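Local structure of methionine import ATP-binding protein metN 2 (2QSW) at residues 26-31 with 90-95; 51-56 with 69-74. The protein is a subunit of a bacterial import transporter, modelled here as its C-terminal NIL domain, an alpha-beta sandwich related to ACT domains. All blocks are in the same frame, centred on the assembly; numbering follows the deposited sequence. Where two conformers were deposited one is given.

How the interactions relate
Interactions 1 and 2 lie in one four-stranded antiparallel sheet, nested along the chain: residues 51-56 with 69-74 fall inside the loop closed by 26-31 with 90-95. Each joins an edge strand to an inner one, and the inner strands 24-31 and 64-74 are neighbours, bonded through Leu28 N to Leu69 O and Val26 N to Ile71 O. Interaction 1 is largely buried on its apolar face, while its other face carries acidic and basic side chains, two zinc sites and the second subunit. Interaction 2 is only partly buried, touches no other protein chain of the assembly, and relies on aliphatic packing, a beta bulge and a water bridge instead of metal.

Interaction 1 of 2, residues 26-31 with 90-95; sequences VRLLFH and LRVETE. With ZN (zinc ion), chain B.
Arg27 and Glu95 exchange two backbone hydrogen bonds: Arg27 N to Glu95 O (2.9 Å, N-H...O 167°) and Glu95 N to Arg27 O (3.1 Å). Leu29 N adds a bond to Glu93 O, and Leu28 and Thr94 form the non-hydrogen-bonded pair between. On the face with Leu28 and Thr94 the contacts across the strands are mainly apolar: Leu28 CB meets Val92 CG1 at 3.7 Å, Val92 CG2 touches Phe30 CE1, and Thr94 CG2 lies against Val26 CB; Thr94 OG1 donates to Val92 O. Helix 77-89 packs over Val26, Leu28 and Thr94. Here the first and last strands of the ferredoxin-like beta-alpha-beta-beta-alpha-beta fold pair antiparallel, the last beginning just after the Schellman motif at Arg91 that ends helix 77-89. Metal binding joins the far end: zinc is held by His31 ND1 (1.9 Å), Glu93 OE1 (2.0 Å), a water and Glu33. A bend at chi2 (95°) brings the Glu93 carboxylate to the His31 ring edge, their planes 73° apart. At the other end the Arg27 guanidinium has Glu95 CG over one face, and its NH2 makes a long salt bridge to Glu95 OE1 (3.6 Å); NH2 is hydrogen-bonded to Glu100 of the second subunit, while Glu95 binds a separate zinc.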
ATOM      1  N   VAL A  26      -0.545  -7.077   5.543  1.00 12.82           N
ATOM      2  CA  VAL A  26      -0.088  -5.708   5.712  1.00 13.30           C
ATOM      3  C   VAL A  26       0.842  -5.607   6.902  1.00 13.50           C
ATOM      4  O   VAL A  26       0.675  -6.339   7.894  1.00 13.92           O
ATOM      5  CB  VAL A  26      -1.250  -4.684   5.858  1.00 13.65           C
ATOM      6  CG1 VAL A  26      -2.006  -4.471   4.539  1.00 15.22           C
ATOM      7  CG2 VAL A  26      -2.234  -5.086   6.944  1.00 14.67           C
ATOM      8  N   ARG A  27       1.792  -4.699   6.811  1.00 13.25           N
ATOM      9  CA  ARG A  27       2.669  -4.355   7.917  1.00 14.55           C
ATOM     10  C   ARG A  27       2.213  -3.020   8.471  1.00 13.51           C
ATOM     11  O   ARG A  27       2.080  -2.068   7.721  1.00 13.64           O
ATOM     12  CB  ARG A  27       4.118  -4.285   7.458  1.00 14.65           C
ATOM     13  CG  ARG A  27       5.114  -3.911   8.553  1.00 16.61           C
ATOM     14  CD  ARG A  27       6.485  -3.636   7.965  1.00 22.08           C
ATOM     15  NE  ARG A  27       6.411  -2.373   7.219  1.00 27.45           N
ATOM     16  CZ  ARG A  27       7.042  -2.079   6.075  1.00 31.25           C
ATOM     17  NH1 ARG A  27       7.883  -2.918   5.476  1.00 33.06           N
ATOM     18  NH2 ARG A  27       6.839  -0.880   5.535  1.00 31.61           N
ATOM     19  N   LEU A  28       1.955  -2.978   9.785  1.00 13.13           N
ATOM     20  CA  LEU A  28       1.508  -1.811  10.529  1.00 13.53           C
ATOM     21  C   LEU A  28       2.707  -1.375  11.372  1.00 13.79           C
ATOM     22  O   LEU A  28       3.294  -2.206  12.068  1.00 14.00           O
ATOM     23  CB  LEU A  28       0.350  -2.162  11.485  1.00 12.67           C
ATOM     24  CG  LEU A  28      -1.088  -2.291  10.928  1.00 13.83           C
ATOM     25  CD1 LEU A  28      -1.241  -3.425   9.887  1.00 15.23           C
ATOM     26  CD2 LEU A  28      -2.066  -2.506  12.093  1.00 15.66           C
ATOM     27  N   LEU A  29       2.993  -0.067  11.362  1.00 13.77           N
ATOM     28  CA  LEU A  29       4.045   0.531  12.221  1.00 14.09           C
ATOM     29  C   LEU A  29       3.437   1.458  13.253  1.00 13.38           C
ATOM     30  O   LEU A  29       2.495   2.227  12.940  1.00 13.35           O
ATOM     31  CB  LEU A  29       5.029   1.353  11.366  1.00 14.05           C
ATOM     32  CG  LEU A  29       5.763   0.584  10.283  1.00 16.29           C
ATOM     33  CD1 LEU A  29       6.762   1.510   9.490  1.00 17.59           C
ATOM     34  CD2 LEU A  29       6.418  -0.692  10.838  1.00 18.56           C
ATOM     35  N   PHE A  30       3.954   1.367  14.496  1.00 12.52           N
ATOM     36  CA  PHE A  30       3.478   2.152  15.642  1.00 13.22           C
ATOM     37  C   PHE A  30       4.681   2.910  16.158  1.00 12.90           C
ATOM     38  O   PHE A  30       5.697   2.303  16.450  1.00 13.92           O
ATOM     39  CB  PHE A  30       2.933   1.234  16.748  1.00 13.98           C
ATOM     40  CG  PHE A  30       1.749   0.410  16.295  1.00 13.62           C
ATOM     41  CD1 PHE A  30       0.460   0.918  16.355  1.00 14.78           C
ATOM     42  CD2 PHE A  30       1.949  -0.814  15.713  1.00 15.50           C
ATOM     43  CE1 PHE A  30      -0.637   0.175  15.905  1.00 16.45           C
ATOM     44  CE2 PHE A  30       0.849  -1.572  15.289  1.00 14.87           C
ATOM     45  CZ  PHE A  30      -0.413  -1.083  15.373  1.00 16.76           C
ATOM     46  N   HIS A  31       4.603   4.243  16.155  1.00 13.21           N
ATOM     47  CA  HIS A  31       5.699   5.085  16.665  1.00 13.67           C
ATOM     48  C   HIS A  31       5.277   5.852  17.917  1.00 14.69           C
ATOM     49  O   HIS A  31       6.048   6.668  18.428  1.00 15.75           O
ATOM     50  CB  HIS A  31       6.155   6.089  15.601  1.00 14.14           C
ATOM     51  CG  HIS A  31       6.536   5.466  14.295  1.00 15.01           C
ATOM     52  ND1 HIS A  31       5.649   5.294  13.223  1.00 13.27           N
ATOM     53  CD2 HIS A  31       7.735   4.991  13.890  1.00 14.00           C
ATOM     54  CE1 HIS A  31       6.312   4.728  12.229  1.00 13.18           C
ATOM     55  NE2 HIS A  31       7.575   4.528  12.605  1.00 15.09           N
ATOM     56  N   LEU A  90      -5.560   6.977  10.829  1.00 13.73           N
ATOM     57  CA  LEU A  90      -5.411   6.832  12.280  1.00 13.73           C
ATOM     58  C   LEU A  90      -3.930   6.877  12.724  1.00 13.59           C
ATOM     59  O   LEU A  90      -3.655   6.638  13.901  1.00 15.54           O
ATOM     60  CB  LEU A  90      -6.077   5.539  12.762  1.00 14.26           C
ATOM     61  CG  LEU A  90      -7.610   5.515  12.549  1.00 14.82           C
ATOM     62  CD1 LEU A  90      -8.116   4.097  12.904  1.00 17.27           C
ATOM     63  CD2 LEU A  90      -8.314   6.630  13.355  1.00 14.76           C
ATOM     64  N   ARG A  91      -3.001   7.220  11.826  1.00 13.65           N
ATOM     65  CA  ARG A  91      -1.575   7.452  12.122  1.00 13.43           C
ATOM     66  C   ARG A  91      -0.848   6.155  12.438  1.00 13.09           C
ATOM     67  O   ARG A  91       0.121   6.115  13.202  1.00 14.71           O
ATOM     68  CB  ARG A  91      -1.402   8.566  13.165  1.00 14.05           C
ATOM     69  CG  ARG A  91      -2.165   9.871  12.773  1.00 14.53           C
ATOM     70  CD  ARG A  91      -2.370  10.905  13.877  1.00 14.92           C
ATOM     71  NE  ARG A  91      -1.081  11.453  14.295  1.00 16.84           N
ATOM     72  CZ  ARG A  91      -0.879  12.232  15.360  1.00 17.88           C
ATOM     73  NH1 ARG A  91      -1.867  12.550  16.170  1.00 18.23           N
ATOM     74  NH2 ARG A  91       0.365  12.638  15.635  1.00 18.02           N
ATOM     75  N   VAL A  92      -1.305   5.079  11.789  1.00 13.21           N
ATOM     76  CA  VAL A  92      -0.623   3.826  11.750  1.00 12.91           C
ATOM     77  C   VAL A  92      -0.157   3.596  10.296  1.00 13.40           C
ATOM     78  O   VAL A  92      -0.954   3.239   9.422  1.00 13.26           O
ATOM     79  CB  VAL A  92      -1.563   2.626  12.213  1.00 13.83           C
ATOM     80  CG1 VAL A  92      -0.810   1.325  12.071  1.00 12.61           C
ATOM     81  CG2 VAL A  92      -2.096   2.828  13.623  1.00 13.27           C
ATOM     82  N   GLU A  93       1.125   3.782  10.052  1.00 12.84           N
ATOM     83  CA  GLU A  93       1.688   3.569   8.707  1.00 13.44           C
ATOM     84  C   GLU A  93       1.508   2.099   8.321  1.00 13.48           C
ATOM     85  O   GLU A  93       1.819   1.198   9.088  1.00 12.97           O
ATOM     86  CB  GLU A  93       3.144   3.927   8.642  1.00 13.43           C
ATOM     87  CG  GLU A  93       3.448   5.404   8.799  1.00 14.00           C
ATOM     88  CD  GLU A  93       3.783   5.829  10.229  1.00 15.67           C
ATOM     89  OE1 GLU A  93       3.353   5.135  11.186  1.00 16.58           O
ATOM     90  OE2 GLU A  93       4.493   6.833  10.391  1.00 15.16           O
ATOM     91  N   THR A  94       0.957   1.859   7.138  1.00 13.43           N
ATOM     92  CA  THR A  94       0.524   0.534   6.745  1.00 14.03           C
ATOM     93  C   THR A  94       0.889   0.323   5.292  1.00 14.42           C
ATOM     94  O   THR A  94       0.672   1.191   4.453  1.00 15.09           O
ATOM     95  CB  THR A  94      -0.992   0.397   6.958  1.00 13.77           C
ATOM     96  OG1 THR A  94      -1.332   0.682   8.330  1.00 13.72           O
ATOM     97  CG2 THR A  94      -1.470  -1.024   6.621  1.00 13.40           C
ATOM     98  N   GLU A  95       1.435  -0.836   5.003  1.00 15.01           N
ATOM     99  CA  GLU A  95       1.614  -1.220   3.625  1.00 17.78           C
ATOM    100  C   GLU A  95       1.487  -2.706   3.360  1.00 16.37           C
ATOM    101  O   GLU A  95       1.804  -3.536   4.191  1.00 15.44           O
ATOM    102  CB  GLU A  95       2.883  -0.679   3.087  1.00 19.61           C
ATOM    103  CG  GLU A  95       4.107  -1.239   3.644  1.00 19.34           C
ATOM    104  CD  GLU A  95       5.365  -0.749   2.833  1.00 23.60           C
ATOM    105  OE1 GLU A  95       5.421   0.440   2.471  1.00 26.93           O
ATOM    106  OE2 GLU A  95       6.299  -1.540   2.532  1.00 27.91           O
TER
HETATM  107 ZN    ZN B 201       3.827   5.880  12.947  1.00 14.58          ZN
HETATM  108  O   HOH W   1       2.327   4.715  13.893  1.00 13.46           O

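Interaction 2 of 2, residues 51-56 with 69-74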
ATOM      1  N   VAL A  51      -8.967 -10.286  11.160  1.00 13.38           N
ATOM      2  CA  VAL A  51      -7.573 -10.015  11.446  1.00 13.30           C
ATOM      3  C   VAL A  51      -6.904 -11.230  12.069  1.00 14.49           C
ATOM      4  O   VAL A  51      -7.354 -11.740  13.118  1.00 15.86           O
ATOM      5  CB  VAL A  51      -7.442  -8.824  12.418  1.00 13.99           C
ATOM      6  CG1 VAL A  51      -5.998  -8.639  12.849  1.00 15.40           C
ATOM      7  CG2 VAL A  51      -8.024  -7.587  11.761  1.00 15.53           C
ATOM      8  N   SER A  52      -5.808 -11.651  11.459  1.00 14.51           N
ATOM      9  CA  SER A  52      -4.932 -12.669  11.992  1.00 15.21           C
ATOM     10  C   SER A  52      -3.553 -12.074  12.152  1.00 15.75           C
ATOM     11  O   SER A  52      -3.024 -11.524  11.199  1.00 16.02           O
ATOM     12  CB  SER A  52      -4.828 -13.886  11.060  1.00 16.11           C
ATOM     13  OG  SER A  52      -6.084 -14.482  10.780  1.00 20.11           O
ATOM     14  N   ILE A  53      -2.956 -12.167  13.327  1.00 16.87           N
ATOM     15  CA  ILE A  53      -1.610 -11.738  13.538  1.00 16.70           C
ATOM     16  C   ILE A  53      -0.620 -12.820  13.090  1.00 16.87           C
ATOM     17  O   ILE A  53      -0.686 -13.977  13.532  1.00 16.92           O
ATOM     18  CB  ILE A  53      -1.365 -11.290  14.990  1.00 17.88           C
ATOM     19  CG1 ILE A  53      -2.314 -10.137  15.355  1.00 19.77           C
ATOM     20  CG2 ILE A  53       0.094 -10.867  15.192  1.00 18.39           C
ATOM     21  CD1 ILE A  53      -2.444  -9.942  16.866  1.00 20.85           C
ATOM     22  N   ILE A  54       0.246 -12.431  12.161  1.00 15.91           N
ATOM     23  CA  ILE A  54       1.264 -13.305  11.605  1.00 16.44           C
ATOM     24  C   ILE A  54       2.590 -13.206  12.354  1.00 16.08           C
ATOM     25  O   ILE A  54       3.233 -14.205  12.658  1.00 16.27           O
ATOM     26  CB  ILE A  54       1.498 -12.970  10.110  1.00 16.66           C
ATOM     27  CG1 ILE A  54       0.194 -13.161   9.357  1.00 17.98           C
ATOM     28  CG2 ILE A  54       2.654 -13.830   9.480  1.00 16.57           C
ATOM     29  CD1 ILE A  54       0.317 -12.827   7.898  1.00 18.08           C
ATOM     30  N   GLN A  55       2.996 -11.971  12.632  1.00 16.87           N
ATOM     31  CA  GLN A  55       4.265 -11.707  13.279  0.60 17.69           C
ATOM     32  C   GLN A  55       4.192 -10.317  13.875  1.00 18.03           C
ATOM     33  O   GLN A  55       3.495  -9.471  13.382  1.00 18.24           O
ATOM     34  CB  GLN A  55       5.410 -11.772  12.264  0.60 18.60           C
ATOM     35  CG  GLN A  55       6.788 -11.485  12.852  0.60 18.28           C
ATOM     36  CD  GLN A  55       7.796 -11.088  11.795  0.60 20.97           C
ATOM     37  OE1 GLN A  55       8.200 -11.911  10.988  0.60 23.16           O
ATOM     38  NE2 GLN A  55       8.189  -9.814  11.790  0.60 24.25           N
ATOM     39  N   GLY A  56       4.919 -10.079  14.960  1.00 17.47           N
ATOM     40  CA  GLY A  56       4.862  -8.743  15.533  1.00 18.06           C
ATOM     41  C   GLY A  56       5.904  -8.550  16.603  1.00 17.86           C
ATOM     42  O   GLY A  56       6.308  -9.512  17.234  1.00 16.83           O
ATOM     43  N   LEU A  69       3.561  -4.806  13.412  1.00 15.00           N
ATOM     44  CA  LEU A  69       2.648  -5.931  13.412  0.50 15.33           C
ATOM     45  C   LEU A  69       2.374  -6.293  11.965  1.00 15.02           C
ATOM     46  O   LEU A  69       2.038  -5.412  11.191  1.00 15.43           O
ATOM     47  CB  LEU A  69       1.365  -5.500  14.097  0.50 15.91           C
ATOM     48  CG  LEU A  69       0.377  -6.544  14.573  0.50 16.51           C
ATOM     49  CD1 LEU A  69       0.974  -7.487  15.634  0.50 18.31           C
ATOM     50  CD2 LEU A  69      -0.856  -5.780  15.093  0.50 16.20           C
ATOM     51  N   TYR A  70       2.524  -7.566  11.616  1.00 14.46           N
ATOM     52  CA  TYR A  70       2.123  -8.069  10.302  1.00 13.97           C
ATOM     53  C   TYR A  70       0.804  -8.845  10.497  1.00 15.03           C
ATOM     54  O   TYR A  70       0.703  -9.760  11.334  1.00 15.37           O
ATOM     55  CB  TYR A  70       3.167  -9.006   9.747  1.00 14.67           C
ATOM     56  CG  TYR A  70       4.465  -8.358   9.381  1.00 15.81           C
ATOM     57  CD1 TYR A  70       4.750  -8.042   8.066  1.00 16.58           C
ATOM     58  CD2 TYR A  70       5.423  -8.076  10.351  1.00 16.03           C
ATOM     59  CE1 TYR A  70       5.950  -7.455   7.716  1.00 17.10           C
ATOM     60  CE2 TYR A  70       6.643  -7.500  10.020  1.00 17.47           C
ATOM     61  CZ  TYR A  70       6.890  -7.196   8.688  1.00 17.31           C
ATOM     62  OH  TYR A  70       8.082  -6.636   8.350  1.00 21.59           O
ATOM     63  N   ILE A  71      -0.222  -8.414   9.797  1.00 14.53           N
ATOM     64  CA  ILE A  71      -1.529  -8.990   9.914  1.00 15.41           C
ATOM     65  C   ILE A  71      -2.110  -9.370   8.577  1.00 15.11           C
ATOM     66  O   ILE A  71      -1.822  -8.732   7.544  1.00 14.77           O
ATOM     67  CB  ILE A  71      -2.505  -8.040  10.632  1.00 16.03           C
ATOM     68  CG1 ILE A  71      -2.836  -6.769   9.874  1.00 16.92           C
ATOM     69  CG2 ILE A  71      -2.061  -7.722  12.046  1.00 16.08           C
ATOM     70  CD1 ILE A  71      -3.975  -5.974  10.562  1.00 18.43           C
ATOM     71  N   GLN A  72      -2.881 -10.433   8.573  1.00 14.68           N
ATOM     72  CA  GLN A  72      -3.713 -10.785   7.432  1.00 14.40           C
ATOM     73  C   GLN A  72      -5.105 -10.168   7.618  1.00 13.83           C
ATOM     74  O   GLN A  72      -5.745 -10.390   8.643  1.00 14.23           O
ATOM     75  CB  GLN A  72      -3.830 -12.294   7.246  1.00 14.50           C
ATOM     76  CG  GLN A  72      -4.689 -12.689   6.074  1.00 13.83           C
ATOM     77  CD  GLN A  72      -4.957 -14.189   6.062  1.00 16.05           C
ATOM     78  OE1 GLN A  72      -5.237 -14.775   7.124  1.00 20.23           O
ATOM     79  NE2 GLN A  72      -4.917 -14.813   4.869  1.00 16.87           N
ATOM     80  N   LEU A  73      -5.534  -9.360   6.647  1.00 13.97           N
ATOM     81  CA  LEU A  73      -6.886  -8.854   6.587  1.00 13.46           C
ATOM     82  C   LEU A  73      -7.711  -9.694   5.634  1.00 13.71           C
ATOM     83  O   LEU A  73      -7.286  -9.886   4.494  1.00 13.65           O
ATOM     84  CB  LEU A  73      -6.922  -7.403   6.099  1.00 13.95           C
ATOM     85  CG  LEU A  73      -6.225  -6.385   6.996  1.00 13.85           C
ATOM     86  CD1 LEU A  73      -6.141  -5.001   6.347  1.00 13.53           C
ATOM     87  CD2 LEU A  73      -6.975  -6.286   8.313  1.00 16.60           C
ATOM     88  N   LEU A  74      -8.882 -10.150   6.075  1.00 14.00           N
ATOM     89  CA  LEU A  74      -9.843 -10.835   5.227  1.00 14.65           C
ATOM     90  C   LEU A  74     -11.129 -10.038   5.134  1.00 14.30           C
ATOM     91  O   LEU A  74     -11.559  -9.392   6.086  1.00 15.66           O
ATOM     92  CB  LEU A  74     -10.171 -12.217   5.767  1.00 14.90           C
ATOM     93  CG  LEU A  74      -8.999 -13.169   5.863  1.00 16.72           C
ATOM     94  CD1 LEU A  74      -9.481 -14.413   6.581  1.00 16.86           C
ATOM     95  CD2 LEU A  74      -8.425 -13.578   4.512  1.00 19.62           C
TER
HETATM   96  O   HOH W   2      -7.190 -12.968   8.719  1.00 26.82           O
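Val51 divides its two methyls between two neighbours on the next strand: CG2 lies beside Leu73 CD2 (3.8 Å), and CG1, placed anti to the backbone N (chi1 173°), crosses to Ile71 CD1 at 4.1 Å. Further along the same face Ile53 CG1 rests on Ile71 CG2; in the conformer given, Leu69 CD1 also touches Ile53 CG2, though a second conformer makes this contact doubtful. Helix 39-47 packs onto Val51 and Leu73. Strands 50-61 and 64-74 form the hairpin of the ferredoxin-like fold, interrupted here by a classic beta bulge: Ile54 and Gln55 both face Tyr70, Ile54 N bonding Tyr70 O at 2.8 Å and Gln55 N reaching that oxygen only weakly (3.4 Å). Within the bulge the CB of Ile54 points toward the partner strand, 3.5 Å from Tyr70 O; Met16 of helix 13-19 touches Ile54, Gln55 and Tyr70. On the face away from Val51, Ile53 and Ile71, the Tyr70 ring has Gln55 O in plane at its edge and, in one of two Gln55 conformers, runs alongside that side chain, the amide tentatively turned 65° from it. A water bridges Ser52 OG (2.8 Å) to Gln72 OE1 and O, while Gln72 NE2 bonds Asn22 O.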